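Local atomic coordinates of capsid (Human calicivirus NLV/Boxer/2001/US, PDB entry 4RDL), a protein that forms the outer shell of the norovirus particle and, through the protruding domain described here, binds fucosylated histo-blood group glycans such as Lewis y. Residues A[110-115]-A[139-144]; A[135-140]-A[153-158]. All coordinates share one frame; numbering follows the deposited sequence.

Interaction 1: A[110-115]-A[139-144]; sequences FGNCDL and HSYDAT. With GAL (beta-D-galactopyranose), chain C.
Asp-114 reaches from strand 113-121 toward His-139, its antiparallel non-hydrogen-bonded partner, and Tyr-141 while holding the galactose of the bound glycan. Its CB lies 3.7 Å from GAL O3, CG comes about as near to the same hydroxyl, and from there the carboxylate divides its oxygens between protein and ligand. OD1 accepts the hydroxyl of Tyr-141 on its syn lone pair (OD1 to OH, 2.7 Å), with carboxylate and phenol ring nearly coplanar, 15° apart. OD2 takes the proton of GAL O3 at 2.7 Å and that of a water that also meets His-139 NE2. The Tyr-141 hydroxyl lies over the centre of the imidazole, 3.1 Å above its plane. Along the backbones, Ser-140 N donates almost straight to Cys-113 O (3.0 Å, 175°), and Asn-112 N bonds Ser-140 O. With chi1 at 55°, Ser-140 OG is turned back to the other segment and accepts from Cys-113 N at 3.1 Å. Galactose is also hydrogen-bonded to Ser-176, Asn-177 and Thr-179. Tyr-141 is thus a second-shell residue holding the rotation of the carboxylate, His-139 probably helping through the water; as acceptor for two hydroxyls and a water, Asp-114 is probably ionised.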
loop_
_atom_site.group_PDB
_atom_site.type_symbol
_atom_site.label_atom_id
_atom_site.label_comp_id
_atom_site.label_asym_id
_atom_site.label_seq_id
_atom_site.Cartn_x
_atom_site.Cartn_y
_atom_site.Cartn_z
ATOM N N PHE A 110 -6.331 -10.089 -12.006
ATOM C CA PHE A 110 -5.703 -10.539 -13.240
ATOM C C PHE A 110 -6.220 -11.927 -13.584
ATOM O O PHE A 110 -6.048 -12.875 -12.806
ATOM C CB PHE A 110 -4.180 -10.523 -13.105
ATOM C CG PHE A 110 -3.637 -9.160 -12.791
ATOM C CD1 PHE A 110 -3.587 -8.186 -13.772
ATOM C CD2 PHE A 110 -3.239 -8.832 -11.506
ATOM C CE1 PHE A 110 -3.122 -6.911 -13.477
ATOM C CE2 PHE A 110 -2.778 -7.558 -11.204
ATOM C CZ PHE A 110 -2.722 -6.599 -12.191
ATOM N N GLY A 111 -6.868 -12.033 -14.740
ATOM C CA GLY A 111 -7.534 -13.255 -15.139
ATOM C C GLY A 111 -6.807 -14.043 -16.208
ATOM O O GLY A 111 -6.077 -13.471 -17.022
ATOM N N ASN A 112 -7.021 -15.357 -16.195
ATOM C CA ASN A 112 -6.481 -16.262 -17.204
ATOM C C ASN A 112 -4.965 -16.256 -17.290
ATOM O O ASN A 112 -4.405 -16.362 -18.378
ATOM C CB ASN A 112 -7.073 -15.987 -18.593
ATOM C CG ASN A 112 -7.027 -17.215 -19.483
ATOM O OD1 ASN A 112 -7.352 -18.314 -19.042
ATOM N ND2 ASN A 112 -6.609 -17.040 -20.731
ATOM N N CYS A 113 -4.308 -16.150 -16.139
ATOM C CA CYS A 113 -2.857 -16.078 -16.109
ATOM C C CYS A 113 -2.284 -16.738 -14.863
ATOM O O CYS A 113 -3.029 -17.233 -14.011
ATOM C CB CYS A 113 -2.393 -14.622 -16.224
ATOM S SG CYS A 113 -3.075 -13.541 -14.931
ATOM N N ASP A 114 -0.960 -16.765 -14.781
ATOM C CA ASP A 114 -0.276 -17.394 -13.662
ATOM C C ASP A 114 0.147 -16.333 -12.657
ATOM O O ASP A 114 0.944 -15.442 -12.974
ATOM C CB ASP A 114 0.953 -18.167 -14.140
ATOM C CG ASP A 114 0.599 -19.434 -14.909
ATOM O OD1 ASP A 114 -0.598 -19.684 -15.187
ATOM O OD2 ASP A 114 1.542 -20.185 -15.235
ATOM N N LEU A 115 -0.419 -16.421 -11.460
ATOM C CA LEU A 115 -0.093 -15.516 -10.369
ATOM C C LEU A 115 1.015 -16.124 -9.526
ATOM O O LEU A 115 0.823 -17.161 -8.883
ATOM C CB LEU A 115 -1.319 -15.268 -9.489
ATOM C CG LEU A 115 -2.612 -14.898 -10.221
ATOM C CD1 LEU A 115 -3.772 -14.853 -9.231
ATOM C CD2 LEU A 115 -2.458 -13.559 -10.952
ATOM N N HIS A 139 -3.074 -20.410 -10.588
ATOM C CA HIS A 139 -3.720 -20.166 -11.875
ATOM C C HIS A 139 -5.037 -19.440 -11.664
ATOM O O HIS A 139 -5.890 -19.914 -10.912
ATOM C CB HIS A 139 -4.022 -21.496 -12.574
ATOM C CG HIS A 139 -2.801 -22.262 -12.972
ATOM N ND1 HIS A 139 -2.858 -23.563 -13.431
ATOM C CD2 HIS A 139 -1.495 -21.913 -12.990
ATOM C CE1 HIS A 139 -1.636 -23.978 -13.714
ATOM N NE2 HIS A 139 -0.790 -22.998 -13.459
ATOM N N SER A 140 -5.229 -18.307 -12.338
ATOM C CA SER A 140 -6.537 -17.650 -12.312
ATOM C C SER A 140 -7.396 -18.162 -13.475
ATOM O O SER A 140 -7.916 -17.390 -14.292
ATOM C CB SER A 140 -6.425 -16.121 -12.306
ATOM O OG SER A 140 -5.654 -15.654 -13.393
ATOM N N TYR A 141 -7.521 -19.484 -13.539
ATOM C CA TYR A 141 -8.275 -20.165 -14.586
ATOM C C TYR A 141 -8.472 -21.615 -14.178
ATOM O O TYR A 141 -7.870 -22.062 -13.195
ATOM C CB TYR A 141 -7.572 -20.059 -15.953
ATOM C CG TYR A 141 -6.120 -20.501 -15.988
ATOM C CD1 TYR A 141 -5.777 -21.812 -16.315
ATOM C CD2 TYR A 141 -5.089 -19.601 -15.705
ATOM C CE1 TYR A 141 -4.452 -22.217 -16.360
ATOM C CE2 TYR A 141 -3.757 -19.996 -15.742
ATOM C CZ TYR A 141 -3.447 -21.302 -16.076
ATOM O OH TYR A 141 -2.134 -21.705 -16.123
ATOM N N ASP A 142 -9.305 -22.325 -14.947
ATOM C CA ASP A 142 -9.771 -23.691 -14.663
ATOM C C ASP A 142 -10.814 -23.714 -13.547
ATOM O O ASP A 142 -10.903 -22.782 -12.745
ATOM C CB ASP A 142 -8.617 -24.658 -14.352
ATOM C CG ASP A 142 -7.715 -24.901 -15.544
ATOM O OD1 ASP A 142 -8.170 -24.731 -16.701
ATOM O OD2 ASP A 142 -6.549 -25.274 -15.324
ATOM N N ALA A 143 -11.604 -24.780 -13.507
ATOM C CA ALA A 143 -12.708 -24.884 -12.557
ATOM C C ALA A 143 -12.226 -24.817 -11.109
ATOM O O ALA A 143 -12.981 -24.434 -10.215
ATOM C CB ALA A 143 -13.494 -26.160 -12.800
ATOM N N THR A 144 -10.969 -25.198 -10.887
ATOM C CA THR A 144 -10.384 -25.190 -9.550
ATOM C C THR A 144 -9.993 -23.783 -9.079
ATOM O O THR A 144 -9.593 -23.594 -7.931
ATOM C CB THR A 144 -9.170 -26.119 -9.467
ATOM O OG1 THR A 144 -8.329 -25.913 -10.611
ATOM C CG2 THR A 144 -9.626 -27.570 -9.453
HETATM C C1 GAL C . 6.629 -20.840 -17.734
HETATM C C2 GAL C . 6.122 -20.176 -16.473
HETATM C C3 GAL C . 4.655 -20.337 -16.312
HETATM C C4 GAL C . 3.940 -19.921 -17.470
HETATM C C5 GAL C . 4.445 -20.660 -18.667
HETATM C C6 GAL C . 3.808 -20.289 -19.928
HETATM O O2 GAL C . 6.807 -20.742 -15.359
HETATM O O3 GAL C . 4.214 -19.636 -15.132
HETATM O O4 GAL C . 4.089 -18.477 -17.655
HETATM O O5 GAL C . 5.908 -20.436 -18.835
HETATM O O6 GAL C . 4.138 -21.031 -21.006
HETATM O O HOH W 1 1.796 -22.683 -14.085
#

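Interaction 2: A[135-140]-A[153-158]; sequences KVVIHS and KLEDNN
Two torsions bring Glu-155 over His-139: chi1 of -62° sets CG beside the backbone N, and chi2 of -57° folds the chain so that the carboxylate lies stacked on the imidazole, the two planes 12° apart. The closest approach is Glu-155 CD to His-139 CE1, 3.3 Å, while CG makes a CH-pi contact over the same ring. A water that accepts from His-139 N lies within hydrogen-bonding distance of Glu-155 OE2 and Lys-153 O, linking the carboxylate to both backbones, though its acceptors outnumber its protons. A single direct backbone bond joins the segments, Glu-155 N to Val-137 O at 2.9 Å and nearly straight; beside it a second water spans Val-137 N and Glu-155 O. Further along, Asn-157 ND2 gives a weak bond to Lys-135 O (2.7 Å), its OD1 being taken by the N of Glu-159. On the buried side, Leu-154 CG meets Val-136 CG2 at 3.7 Å, and its CD1 packs alongside Ile-138 CG1 at 3.7 Å. Phe-119, Met-117 and Ile-77 add to this apolar layer. Strands 133-139 and 151-154, well separated in the order of one antiparallel sheet, meet here as it curls, consistent with the barrel-like outer part of the norovirus protruding domain.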
loop_
_atom_site.group_PDB
_atom_site.type_symbol
_atom_site.label_atom_id
_atom_site.label_comp_id
_atom_site.label_asym_id
_atom_site.label_seq_id
_atom_site.Cartn_x
_atom_site.Cartn_y
_atom_site.Cartn_z
ATOM N N LYS A 135 6.664 -19.590 -1.498
ATOM C CA LYS A 135 6.155 -19.030 -2.735
ATOM C C LYS A 135 5.344 -20.099 -3.429
ATOM O O LYS A 135 5.529 -21.295 -3.176
ATOM C CB LYS A 135 7.296 -18.568 -3.628
ATOM C CG LYS A 135 8.272 -19.675 -3.960
ATOM C CD LYS A 135 9.500 -19.142 -4.665
ATOM C CE LYS A 135 9.156 -18.592 -6.036
ATOM N NZ LYS A 135 10.399 -18.281 -6.800
ATOM N N VAL A 136 4.436 -19.679 -4.298
ATOM C CA VAL A 136 3.557 -20.622 -4.968
ATOM C C VAL A 136 2.914 -19.956 -6.174
ATOM O O VAL A 136 2.773 -18.733 -6.212
ATOM C CB VAL A 136 2.480 -21.152 -3.992
ATOM C CG1 VAL A 136 1.477 -20.073 -3.651
ATOM C CG2 VAL A 136 1.783 -22.389 -4.559
ATOM N N VAL A 137 2.562 -20.760 -7.169
ATOM C CA VAL A 137 1.858 -20.271 -8.343
ATOM C C VAL A 137 0.375 -20.597 -8.197
ATOM O O VAL A 137 0.008 -21.712 -7.796
ATOM C CB VAL A 137 2.400 -20.921 -9.630
ATOM C CG1 VAL A 137 1.630 -20.428 -10.844
ATOM C CG2 VAL A 137 3.891 -20.645 -9.771
ATOM N N ILE A 138 -0.470 -19.618 -8.499
ATOM C CA ILE A 138 -1.913 -19.820 -8.540
ATOM C C ILE A 138 -2.439 -19.452 -9.926
ATOM O O ILE A 138 -2.273 -18.315 -10.386
ATOM C CB ILE A 138 -2.632 -18.970 -7.466
ATOM C CG1 ILE A 138 -2.120 -19.349 -6.065
ATOM C CG2 ILE A 138 -4.155 -19.136 -7.556
ATOM C CD1 ILE A 138 -2.704 -18.505 -4.955
ATOM N N HIS A 139 -3.074 -20.410 -10.588
ATOM C CA HIS A 139 -3.720 -20.166 -11.875
ATOM C C HIS A 139 -5.037 -19.440 -11.664
ATOM O O HIS A 139 -5.890 -19.914 -10.912
ATOM C CB HIS A 139 -4.022 -21.496 -12.574
ATOM C CG HIS A 139 -2.801 -22.262 -12.972
ATOM N ND1 HIS A 139 -2.858 -23.563 -13.431
ATOM C CD2 HIS A 139 -1.495 -21.913 -12.990
ATOM C CE1 HIS A 139 -1.636 -23.978 -13.714
ATOM N NE2 HIS A 139 -0.790 -22.998 -13.459
ATOM N N SER A 140 -5.229 -18.307 -12.338
ATOM C CA SER A 140 -6.537 -17.650 -12.312
ATOM C C SER A 140 -7.396 -18.162 -13.475
ATOM O O SER A 140 -7.916 -17.390 -14.292
ATOM C CB SER A 140 -6.425 -16.121 -12.306
ATOM O OG SER A 140 -5.654 -15.654 -13.393
ATOM N N LYS A 153 -6.937 -23.381 -6.252
ATOM C CA LYS A 153 -5.902 -24.402 -6.310
ATOM C C LYS A 153 -4.519 -23.751 -6.330
ATOM O O LYS A 153 -4.307 -22.726 -6.997
ATOM C CB LYS A 153 -6.078 -25.298 -7.548
ATOM C CG LYS A 153 -4.925 -26.268 -7.760
ATOM C CD LYS A 153 -5.135 -27.152 -8.980
ATOM C CE LYS A 153 -3.963 -28.101 -9.168
ATOM N NZ LYS A 153 -4.119 -28.952 -10.384
ATOM N N LEU A 154 -3.587 -24.356 -5.597
ATOM C CA LEU A 154 -2.175 -23.994 -5.644
ATOM C C LEU A 154 -1.417 -25.028 -6.466
ATOM O O LEU A 154 -1.627 -26.226 -6.294
ATOM C CB LEU A 154 -1.594 -23.965 -4.230
ATOM C CG LEU A 154 -1.704 -22.631 -3.475
ATOM C CD1 LEU A 154 -3.076 -21.966 -3.618
ATOM C CD2 LEU A 154 -1.323 -22.834 -2.009
ATOM N N GLU A 155 -0.529 -24.575 -7.346
ATOM C CA GLU A 155 0.331 -25.503 -8.076
ATOM C C GLU A 155 1.332 -26.127 -7.109
ATOM O O GLU A 155 1.963 -25.426 -6.318
ATOM C CB GLU A 155 1.055 -24.791 -9.224
ATOM C CG GLU A 155 0.096 -24.231 -10.260
ATOM C CD GLU A 155 -0.797 -25.317 -10.841
ATOM O OE1 GLU A 155 -0.253 -26.250 -11.465
ATOM O OE2 GLU A 155 -2.032 -25.252 -10.646
ATOM N N ASP A 156 1.482 -27.444 -7.172
ATOM C CA ASP A 156 2.406 -28.118 -6.276
ATOM C C ASP A 156 3.843 -27.849 -6.699
ATOM O O ASP A 156 4.241 -28.189 -7.807
ATOM C CB ASP A 156 2.127 -29.621 -6.267
ATOM C CG ASP A 156 2.944 -30.372 -5.227
ATOM O OD1 ASP A 156 3.622 -29.724 -4.402
ATOM O OD2 ASP A 156 2.897 -31.621 -5.232
ATOM N N ASN A 157 4.619 -27.231 -5.815
ATOM C CA ASN A 157 6.036 -26.998 -6.075
ATOM C C ASN A 157 6.932 -27.816 -5.150
ATOM O O ASN A 157 8.123 -27.536 -5.024
ATOM C CB ASN A 157 6.373 -25.509 -5.965
ATOM C CG ASN A 157 6.080 -24.941 -4.590
ATOM O OD1 ASN A 157 5.873 -25.681 -3.627
ATOM N ND2 ASN A 157 6.063 -23.619 -4.492
ATOM N N ASN A 158 6.340 -28.823 -4.511
ATOM C CA ASN A 158 7.054 -29.731 -3.612
ATOM C C ASN A 158 7.537 -29.068 -2.322
ATOM O O ASN A 158 8.320 -29.647 -1.571
ATOM C CB ASN A 158 8.226 -30.403 -4.331
ATOM C CG ASN A 158 7.775 -31.323 -5.450
ATOM O OD1 ASN A 158 6.714 -31.943 -5.373
ATOM N ND2 ASN A 158 8.583 -31.418 -6.499
HETATM O O HOH W 2 3.693 -23.431 -7.214
HETATM O O HOH W 3 -6.399 -21.796 -8.960
HETATM O O HOH W 4 -3.330 -23.070 -9.638
#

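In the fold
The end of strand 133-139 serves both contacts, whose centres are about 10 Å apart; their ranges overlap at His-139 and Ser-140, but only His-139 makes contacts in both. Interaction 1 is the more buried and joins the end of strand 133-139 and the loop after it to the adjacent strand 113-121, mostly through direct bonds; it also includes a residue of the glycan pocket. Interaction 2 is only partly buried and faces strand 151-154 and the residues after it, where one direct backbone bond is joined by bridging waters, with an apolar layer beneath. Leu-115 O probably bonds Ile-138 N, continuing the sheet from one contact into the other, and Val-137 touches a bound fucose.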